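Local coordinates for petrobactin-binding protein YclQ (Bacillus subtilis subsp. subtilis str. 168, PDB 3GFV) that binds iron-free and ferric petrobactin, as well as its precursor 3,4-dihydroxybenzoic acid, and serves the YclNOPQ ABC transporter in uptake of the ferric siderophore, at residues V38-G43 with A78-L83; S44-D49 with P66-K71; I99-R104 with T118-V123. One frame throughout, in Å; residues are numbered along the deposited sequence.

Contact 1. Residues V38-G43 with A78-L83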
loop_
_atom_site.group_PDB
_atom_site.type_symbol
_atom_site.label_atom_id
_atom_site.label_comp_id
_atom_site.label_asym_id
_atom_site.label_seq_id
_atom_site.Cartn_x
_atom_site.Cartn_y
_atom_site.Cartn_z
ATOM N N VAL A 38 -5.913 -17.926 1.194
ATOM C CA VAL A 38 -6.376 -17.092 0.099
ATOM C C VAL A 38 -6.170 -15.646 0.530
ATOM O O VAL A 38 -6.593 -15.257 1.614
ATOM C CB VAL A 38 -7.881 -17.364 -0.216
ATOM C CG1 VAL A 38 -8.438 -16.316 -1.188
ATOM C CG2 VAL A 38 -8.037 -18.744 -0.792
ATOM N N VAL A 39 -5.504 -14.856 -0.310
ATOM C CA VAL A 39 -5.056 -13.534 0.110
ATOM C C VAL A 39 -5.589 -12.466 -0.840
ATOM O O VAL A 39 -5.259 -12.468 -2.027
ATOM C CB VAL A 39 -3.513 -13.481 0.103
ATOM C CG1 VAL A 39 -3.021 -12.122 0.549
ATOM C CG2 VAL A 39 -2.941 -14.600 0.992
ATOM N N PHE A 40 -6.422 -11.574 -0.304
ATOM C CA PHE A 40 -6.979 -10.459 -1.065
ATOM C C PHE A 40 -6.302 -9.134 -0.748
ATOM O O PHE A 40 -6.729 -8.094 -1.227
ATOM C CB PHE A 40 -8.489 -10.337 -0.829
ATOM C CG PHE A 40 -9.295 -11.233 -1.715
ATOM C CD1 PHE A 40 -9.546 -12.539 -1.352
ATOM C CD2 PHE A 40 -9.781 -10.763 -2.935
ATOM C CE1 PHE A 40 -10.282 -13.381 -2.191
ATOM C CE2 PHE A 40 -10.508 -11.595 -3.767
ATOM C CZ PHE A 40 -10.754 -12.909 -3.387
ATOM N N ASP A 41 -5.251 -9.167 0.060
ATOM C CA ASP A 41 -4.522 -7.942 0.358
ATOM C C ASP A 41 -3.087 -8.113 -0.136
ATOM O O ASP A 41 -2.368 -8.965 0.367
ATOM C CB ASP A 41 -4.508 -7.660 1.873
ATOM C CG ASP A 41 -3.688 -6.435 2.207
ATOM O OD1 ASP A 41 -4.089 -5.332 1.744
ATOM O OD2 ASP A 41 -2.638 -6.574 2.880
ATOM N N PHE A 42 -2.662 -7.297 -1.098
ATOM C CA PHE A 42 -1.337 -7.517 -1.699
ATOM C C PHE A 42 -0.179 -7.221 -0.748
ATOM O O PHE A 42 0.888 -7.840 -0.857
ATOM C CB PHE A 42 -1.178 -6.747 -3.007
ATOM C CG PHE A 42 -2.007 -7.305 -4.143
ATOM C CD1 PHE A 42 -2.243 -8.666 -4.247
ATOM C CD2 PHE A 42 -2.529 -6.469 -5.124
ATOM C CE1 PHE A 42 -3.008 -9.180 -5.302
ATOM C CE2 PHE A 42 -3.272 -6.979 -6.190
ATOM C CZ PHE A 42 -3.509 -8.342 -6.273
ATOM N N GLY A 43 -0.383 -6.291 0.182
ATOM C CA GLY A 43 0.644 -6.036 1.190
ATOM C C GLY A 43 0.908 -7.306 1.983
ATOM O O GLY A 43 2.061 -7.709 2.214
ATOM N N ALA A 78 -4.154 -20.188 -7.451
ATOM C CA ALA A 78 -5.471 -20.022 -8.066
ATOM C C ALA A 78 -5.823 -18.552 -8.212
ATOM O O ALA A 78 -5.545 -17.749 -7.320
ATOM C CB ALA A 78 -6.547 -20.754 -7.252
ATOM N N ASP A 79 -6.432 -18.203 -9.344
ATOM C CA ASP A 79 -6.926 -16.842 -9.567
ATOM C C ASP A 79 -8.330 -16.723 -8.963
ATOM O O ASP A 79 -9.270 -17.388 -9.422
ATOM C CB ASP A 79 -6.986 -16.562 -11.071
ATOM C CG ASP A 79 -7.356 -15.120 -11.391
ATOM O OD1 ASP A 79 -7.588 -14.332 -10.454
ATOM O OD2 ASP A 79 -7.425 -14.782 -12.588
ATOM N N VAL A 80 -8.481 -15.896 -7.929
ATOM C CA VAL A 80 -9.785 -15.763 -7.278
ATOM C C VAL A 80 -10.470 -14.432 -7.624
ATOM O O VAL A 80 -11.296 -13.935 -6.863
ATOM C CB VAL A 80 -9.687 -15.977 -5.724
ATOM C CG1 VAL A 80 -9.430 -17.444 -5.392
ATOM C CG2 VAL A 80 -8.605 -15.091 -5.107
ATOM N N GLY A 81 -10.103 -13.857 -8.772
ATOM C CA GLY A 81 -10.832 -12.731 -9.351
ATOM C C GLY A 81 -10.113 -11.393 -9.310
ATOM O O GLY A 81 -8.977 -11.248 -9.783
ATOM N N SER A 82 -10.794 -10.391 -8.769
ATOM C CA SER A 82 -10.194 -9.070 -8.634
ATOM C C SER A 82 -10.397 -8.558 -7.224
ATOM O O SER A 82 -11.150 -9.142 -6.434
ATOM C CB SER A 82 -10.810 -8.093 -9.642
ATOM O OG SER A 82 -12.090 -7.692 -9.221
ATOM N N LEU A 83 -9.721 -7.454 -6.912
ATOM C CA LEU A 83 -9.733 -6.935 -5.556
ATOM C C LEU A 83 -11.143 -6.500 -5.193
ATOM O O LEU A 83 -11.556 -6.645 -4.046
ATOM C CB LEU A 83 -8.774 -5.757 -5.425
ATOM C CG LEU A 83 -7.300 -6.160 -5.492
ATOM C CD1 LEU A 83 -6.443 -4.912 -5.619
ATOM C CD2 LEU A 83 -6.936 -6.918 -4.235
#
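In the N-terminal lobe of this periplasmic binding protein fold, Phe40 and Phe42, at the turn from strand 37-39 into helix 42-50, pack against Val80 and Leu83 in the loop that follows edge strand 78-79. No hydrogen bond joins the two segments; the join is apolar, and every residue that touches across it is buried. The end of the Phe40 ring does most of the work: CZ lies 3.5 Å from Val80 CG2, the branch set between the backbone N and carbonyl carbon of its own residue. Val80 CG2 is also 4.1 Å from Val38 CG1, so one methyl touches both Val38 on the strand and the Phe40 ring. Further round the ring edge, near its plane, the carbonyl oxygen Ser82 O sits 3.7 Å from Phe40 CE2, an arrangement that directs ring hydrogens toward a carbonyl. Leu83 meets both aromatic residues. Its CD1 is 3.8 Å from Phe42 CE2, while CD2 stands over one face of the Phe42 ring, 4.1 Å above the plane and displaced toward the rim; CD2 also comes within 3.2 Å of the carbonyl oxygen Phe40 O. An Asx turn at the start of the loop has Gly81 N donating to Asp79 OD1 (3.1 Å, 162° at the hydrogen) from above the carboxylate plane. Gly81 has a positive phi, with backbone angles at which a CB would press on the carbonyl O of Val80. Asp79 OD1 also accepts from Lys62 N, and Ser82 OG is bonded to Glu85 N. Beyond the contact, helix 88-93 packs on Phe40 and Val80 through Val91, Phe112 of helix 109-115 meets the Phe40 ring, and strands 57-60 and 98-101 flank strand 37-39.

Contact 2. Residues S44-D49 with P66-K71; sequences SLDTLD and PKYLSK
Tyr68 OH donates to Asp46 OD1 over 2.5 Å, using the anti lone pair of that oxygen, the one turned away from OD2. The carboxylate and ring planes are 58° apart, and the carboxyl group approaches the ring at its edge, near the plane, with Asp46 CB 3.4 Å from Tyr68 CE1. Both side chains leave their backbones with CG between the N and the carbonyl carbon (chi1 81° in each), a setting that brings phenol and carboxylate together between the two segments. One turn further along helix 42-50, Lys71 NZ forms a salt bridge with Asp49 OD1 at 3.0 Å; it arrives on the syn side, 17° out of the carboxylate plane, the two side chains coming from opposite directions. Beside the polar pairs, Leu69 CD2 rests 4.1 Å from Asp46 CB and 4.4 Å from Leu45 CD2, making an apolar patch. Leu69 also supports the tyrosine within its own segment: its CG stands 3.6 Å above the centre of one ring face. Here helix 42-50 packs on a short 3-10 segment in the N-terminal lobe of the binding-protein fold, where residues 67-71 lie in the connection between strands 57-60 and 78-79. Their 3-10 turn is held by Lys67 O, which accepts from both Ser70 N and Ser70 OG, the hydroxyl at 3.0 Å and in the carbonyl plane. In the second shell, Asp46 is gripped from elsewhere too: OD1 is bonded to Ser283 OG and OD2 to Glu282 N, both at the start of helix 281-296, while Tyr68 OH also pairs with Ser277 OG. Around the salt bridge, Asp54 and Glu282 bring further negative charge close to Asp49, which would probably favour the lysine's positive charge; Lys71 NZ also has a long, weak ion pair with Asp54 OD1.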
loop_
_atom_site.group_PDB
_atom_site.type_symbol
_atom_site.label_atom_id
_atom_site.label_comp_id
_atom_site.label_asym_id
_atom_site.label_seq_id
_atom_site.Cartn_x
_atom_site.Cartn_y
_atom_site.Cartn_z
ATOM N N SER A 44 -0.173 -7.945 2.407
ATOM C CA SER A 44 -0.064 -9.159 3.205
ATOM C C SER A 44 0.583 -10.246 2.371
ATOM O O SER A 44 1.381 -11.045 2.867
ATOM C CB SER A 44 -1.446 -9.623 3.668
ATOM O OG SER A 44 -2.029 -8.691 4.560
ATOM N N LEU A 45 0.211 -10.305 1.095
ATOM C CA LEU A 45 0.847 -11.260 0.196
ATOM C C LEU A 45 2.367 -11.079 0.133
ATOM O O LEU A 45 3.120 -12.055 0.125
ATOM C CB LEU A 45 0.221 -11.180 -1.213
ATOM C CG LEU A 45 0.745 -12.205 -2.229
ATOM C CD1 LEU A 45 0.537 -13.670 -1.755
ATOM C CD2 LEU A 45 0.056 -11.961 -3.587
ATOM N N ASP A 46 2.825 -9.829 0.094
ATOM C CA ASP A 46 4.252 -9.590 -0.050
ATOM C C ASP A 46 5.004 -9.826 1.258
ATOM O O ASP A 46 6.186 -10.184 1.237
ATOM C CB ASP A 46 4.579 -8.247 -0.776
ATOM C CG ASP A 46 4.516 -7.001 0.118
ATOM O OD1 ASP A 46 3.991 -5.970 -0.373
ATOM O OD2 ASP A 46 5.025 -7.009 1.270
ATOM N N THR A 47 4.305 -9.686 2.384
ATOM C CA THR A 47 4.889 -10.101 3.658
ATOM C C THR A 47 5.059 -11.622 3.662
ATOM O O THR A 47 6.123 -12.116 3.998
ATOM C CB THR A 47 4.070 -9.616 4.869
ATOM O OG1 THR A 47 4.135 -8.179 4.944
ATOM C CG2 THR A 47 4.609 -10.214 6.201
ATOM N N LEU A 48 4.031 -12.361 3.256
ATOM C CA LEU A 48 4.173 -13.808 3.155
ATOM C C LEU A 48 5.365 -14.171 2.261
ATOM O O LEU A 48 6.154 -15.064 2.587
ATOM C CB LEU A 48 2.872 -14.421 2.630
ATOM C CG LEU A 48 1.675 -14.345 3.570
ATOM C CD1 LEU A 48 0.400 -14.798 2.844
ATOM C CD2 LEU A 48 1.906 -15.190 4.826
ATOM N N ASP A 49 5.515 -13.464 1.141
ATOM C CA ASP A 49 6.609 -13.739 0.218
ATOM C C ASP A 49 7.970 -13.482 0.865
ATOM O O ASP A 49 8.887 -14.288 0.727
ATOM C CB ASP A 49 6.492 -12.904 -1.058
ATOM C CG ASP A 49 7.597 -13.215 -2.056
ATOM O OD1 ASP A 49 7.549 -14.302 -2.674
ATOM O OD2 ASP A 49 8.521 -12.379 -2.214
ATOM N N PRO A 66 0.857 -5.809 -9.349
ATOM C CA PRO A 66 2.052 -4.965 -9.418
ATOM C C PRO A 66 3.236 -5.803 -9.896
ATOM O O PRO A 66 3.279 -7.012 -9.621
ATOM C CB PRO A 66 2.260 -4.539 -7.964
ATOM C CG PRO A 66 0.921 -4.673 -7.328
ATOM C CD PRO A 66 0.276 -5.852 -7.997
ATOM N N LYS A 67 4.191 -5.165 -10.566
ATOM C CA LYS A 67 5.290 -5.877 -11.193
ATOM C C LYS A 67 6.051 -6.752 -10.205
ATOM O O LYS A 67 6.428 -7.869 -10.540
ATOM C CB LYS A 67 6.261 -4.917 -11.882
ATOM C CG LYS A 67 7.337 -5.649 -12.683
ATOM C CD LYS A 67 8.455 -4.729 -13.153
ATOM C CE LYS A 67 9.671 -5.546 -13.589
ATOM N NZ LYS A 67 10.765 -4.699 -14.148
ATOM N N TYR A 68 6.284 -6.230 -9.004
ATOM C CA TYR A 68 7.064 -6.960 -8.013
ATOM C C TYR A 68 6.380 -8.261 -7.606
ATOM O O TYR A 68 7.041 -9.145 -7.069
ATOM C CB TYR A 68 7.425 -6.090 -6.785
ATOM C CG TYR A 68 6.350 -5.923 -5.720
ATOM C CD1 TYR A 68 6.477 -6.521 -4.476
ATOM C CD2 TYR A 68 5.224 -5.143 -5.955
ATOM C CE1 TYR A 68 5.507 -6.357 -3.490
ATOM C CE2 TYR A 68 4.248 -4.978 -4.985
ATOM C CZ TYR A 68 4.396 -5.586 -3.753
ATOM O OH TYR A 68 3.424 -5.430 -2.798
ATOM N N LEU A 69 5.081 -8.384 -7.886
ATOM C CA LEU A 69 4.328 -9.605 -7.544
ATOM C C LEU A 69 4.025 -10.501 -8.743
ATOM O O LEU A 69 3.212 -11.423 -8.644
ATOM C CB LEU A 69 3.018 -9.238 -6.833
ATOM C CG LEU A 69 3.216 -8.614 -5.447
ATOM C CD1 LEU A 69 1.950 -7.995 -4.885
ATOM C CD2 LEU A 69 3.769 -9.698 -4.503
ATOM N N SER A 70 4.680 -10.251 -9.869
ATOM C CA SER A 70 4.363 -10.993 -11.113
ATOM C C SER A 70 4.576 -12.506 -11.019
ATOM O O SER A 70 3.964 -13.274 -11.759
ATOM C CB SER A 70 5.156 -10.431 -12.303
ATOM O OG SER A 70 6.549 -10.488 -12.049
ATOM N N LYS A 71 5.435 -12.932 -10.104
ATOM C CA LYS A 71 5.676 -14.361 -9.907
ATOM C C LYS A 71 4.360 -15.092 -9.612
ATOM O O LYS A 71 4.205 -16.269 -9.920
ATOM C CB LYS A 71 6.658 -14.565 -8.753
ATOM C CG LYS A 71 5.991 -14.440 -7.395
ATOM C CD LYS A 71 6.993 -14.086 -6.316
ATOM C CE LYS A 71 8.050 -15.153 -6.180
ATOM N NZ LYS A 71 9.112 -14.709 -5.242
#

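Contact 3. Residues I99-R104 with T118-V123; sequences IIISAR and TIYLGV. With PO4 (phosphate ion), chain C.
Strands 99-101 and 118-120 run parallel, their short axes 4.8 Å apart and 24° from alignment, and pair through Ile119 N to Ile99 O, Ile101 N to Ile119 O and Leu121 N to Ile101 O, each 2.9 Å. They are the two strands of a beta-alpha-beta unit whose crossover is helix 109-115, with 118-120 at the edge of the five-stranded sheet. On one face Ile100 and Ile119 lie side by side, CG1 to CG1 4.0 Å, and Ile100 CG2 meets Leu121 CD1 beyond them; helix 128-142 packs on Ile119 and Leu121. On the other, Ile101 crosses Thr118 at nearly a right angle, with CG1 4.0 Å from Thr118 CG2, and Phe112 of the crossover helix touches both. From the last residue of its strand, the Tyr120 side chain runs on beside Ser102 and Ala103, just past the end of the partner strand: with CG anti to the backbone N (chi1 179°) the ring receives Ser102 CA over one face, a CH-pi contact 4.1 Å from the centroid and 29° off the normal. Its OH ends 3.5 Å from Ala103 CB. Ser102 OG turns to Asp41 instead. Arg104 reaches a phosphate ion, probably from the crystallisation liquor, which Lys84 NZ also binds; Arg104 NE and NH2 each make a weak 3.3 Å hydrogen bond to phosphate O2 at the guanidinium edge.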
loop_
_atom_site.group_PDB
_atom_site.type_symbol
_atom_site.label_atom_id
_atom_site.label_comp_id
_atom_site.label_asym_id
_atom_site.label_seq_id
_atom_site.Cartn_x
_atom_site.Cartn_y
_atom_site.Cartn_z
ATOM N N ILE A 99 -8.425 -16.904 5.293
ATOM C CA ILE A 99 -8.587 -15.877 4.254
ATOM C C ILE A 99 -8.138 -14.543 4.836
ATOM O O ILE A 99 -8.485 -14.207 5.974
ATOM C CB ILE A 99 -10.044 -15.776 3.752
ATOM C CG1 ILE A 99 -10.540 -17.157 3.274
ATOM C CG2 ILE A 99 -10.133 -14.756 2.614
ATOM C CD1 ILE A 99 -12.075 -17.200 3.021
ATOM N N ILE A 100 -7.346 -13.805 4.066
ATOM C CA ILE A 100 -6.860 -12.499 4.496
ATOM C C ILE A 100 -7.459 -11.445 3.579
ATOM O O ILE A 100 -7.312 -11.522 2.348
ATOM C CB ILE A 100 -5.332 -12.404 4.413
ATOM C CG1 ILE A 100 -4.675 -13.382 5.398
ATOM C CG2 ILE A 100 -4.860 -10.928 4.610
ATOM C CD1 ILE A 100 -3.147 -13.440 5.261
ATOM N N ILE A 101 -8.148 -10.474 4.167
ATOM C CA ILE A 101 -8.741 -9.396 3.370
ATOM C C ILE A 101 -8.273 -8.032 3.849
ATOM O O ILE A 101 -7.620 -7.907 4.888
ATOM C CB ILE A 101 -10.295 -9.438 3.397
ATOM C CG1 ILE A 101 -10.821 -9.220 4.832
ATOM C CG2 ILE A 101 -10.786 -10.754 2.838
ATOM C CD1 ILE A 101 -12.337 -9.057 4.946
ATOM N N SER A 102 -8.596 -6.993 3.091
ATOM C CA SER A 102 -8.366 -5.650 3.587
ATOM C C SER A 102 -9.469 -4.716 3.116
ATOM O O SER A 102 -10.594 -5.142 2.912
ATOM C CB SER A 102 -6.956 -5.134 3.254
ATOM O OG SER A 102 -6.705 -5.185 1.865
ATOM N N ALA A 103 -9.155 -3.436 3.011
ATOM C CA ALA A 103 -10.214 -2.444 2.921
ATOM C C ALA A 103 -11.194 -2.674 1.757
ATOM O O ALA A 103 -12.398 -2.480 1.911
ATOM C CB ALA A 103 -9.602 -1.045 2.857
ATOM N N ARG A 104 -10.683 -3.091 0.605
ATOM C CA ARG A 104 -11.531 -3.233 -0.573
ATOM C C ARG A 104 -12.556 -4.367 -0.465
ATOM O O ARG A 104 -13.509 -4.410 -1.257
ATOM C CB ARG A 104 -10.682 -3.409 -1.833
ATOM C CG ARG A 104 -9.913 -2.139 -2.239
ATOM C CD ARG A 104 -9.059 -2.403 -3.466
ATOM N NE ARG A 104 -8.546 -1.171 -4.056
ATOM C CZ ARG A 104 -7.281 -0.759 -3.984
ATOM N NH1 ARG A 104 -6.368 -1.472 -3.338
ATOM N NH2 ARG A 104 -6.931 0.379 -4.567
ATOM N N THR A 118 -11.391 -15.714 8.670
ATOM C CA THR A 118 -11.003 -14.572 7.871
ATOM C C THR A 118 -10.499 -13.490 8.791
ATOM O O THR A 118 -11.100 -13.218 9.833
ATOM C CB THR A 118 -12.211 -14.042 7.078
ATOM O OG1 THR A 118 -12.666 -15.080 6.209
ATOM C CG2 THR A 118 -11.826 -12.813 6.247
ATOM N N ILE A 119 -9.384 -12.885 8.410
ATOM C CA ILE A 119 -8.843 -11.780 9.172
ATOM C C ILE A 119 -8.641 -10.600 8.241
ATOM O O ILE A 119 -8.320 -10.764 7.069
ATOM C CB ILE A 119 -7.518 -12.163 9.879
ATOM C CG1 ILE A 119 -6.428 -12.511 8.842
ATOM C CG2 ILE A 119 -7.776 -13.327 10.880
ATOM C CD1 ILE A 119 -5.045 -12.800 9.432
ATOM N N TYR A 120 -8.840 -9.413 8.792
ATOM C CA TYR A 120 -8.593 -8.155 8.086
ATOM C C TYR A 120 -7.217 -7.605 8.429
ATOM O O TYR A 120 -6.910 -7.394 9.617
ATOM C CB TYR A 120 -9.677 -7.178 8.506
ATOM C CG TYR A 120 -9.566 -5.809 7.897
ATOM C CD1 TYR A 120 -10.388 -5.446 6.840
ATOM C CD2 TYR A 120 -8.680 -4.872 8.404
ATOM C CE1 TYR A 120 -10.316 -4.168 6.280
ATOM C CE2 TYR A 120 -8.594 -3.584 7.842
ATOM C CZ TYR A 120 -9.422 -3.253 6.781
ATOM O OH TYR A 120 -9.363 -1.999 6.204
ATOM N N LEU A 121 -6.375 -7.396 7.417
ATOM C CA LEU A 121 -5.032 -6.836 7.651
ATOM C C LEU A 121 -4.766 -5.588 6.788
ATOM O O LEU A 121 -3.744 -5.500 6.100
ATOM C CB LEU A 121 -3.930 -7.852 7.350
ATOM C CG LEU A 121 -3.930 -9.112 8.225
ATOM C CD1 LEU A 121 -2.757 -10.032 7.857
ATOM C CD2 LEU A 121 -3.900 -8.760 9.724
ATOM N N GLY A 122 -5.656 -4.618 6.817
ATOM C CA GLY A 122 -5.342 -3.365 6.132
ATOM C C GLY A 122 -4.747 -2.323 7.051
ATOM O O GLY A 122 -5.128 -2.234 8.211
ATOM N N VAL A 123 -3.846 -1.495 6.527
ATOM C CA VAL A 123 -3.295 -0.412 7.332
ATOM C C VAL A 123 -4.372 0.617 7.655
ATOM O O VAL A 123 -5.287 0.865 6.854
ATOM C CB VAL A 123 -2.074 0.279 6.664
ATOM C CG1 VAL A 123 -0.870 -0.678 6.611
ATOM C CG2 VAL A 123 -2.439 0.809 5.270
HETATM P P PO4 C . -10.467 2.177 -4.447
HETATM O O1 PO4 C . -9.385 2.394 -3.414
HETATM O O2 PO4 C . -9.891 1.436 -5.631
HETATM O O3 PO4 C . -11.594 1.373 -3.832
HETATM O O4 PO4 C . -10.989 3.519 -4.902
#

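In the fold
From the N terminus, residues 38-49 run from strand 37-39 into helix 42-50 and supply the first halves of contacts 1 and 2. Contact 2 closes the shorter loop, at 66-71, and contact 1 the longer one around it, at 78-83. Contact 3 follows in series, its loop holding helix 109-115. The three adjoin: Phe42 CB lies 3.9 Å from Leu69 CD1, linking contacts 1 and 2. A probable hydrogen bond of 2.6 Å joins Asp41 OD1 to Ser102 OG between contacts 1 and 3. Both of these contacts reach the same parallel sheet, through the neighbouring strands 37-39 and 98-101, while contact 2 ties helix 42-50 to the 57-60/78-79 connection.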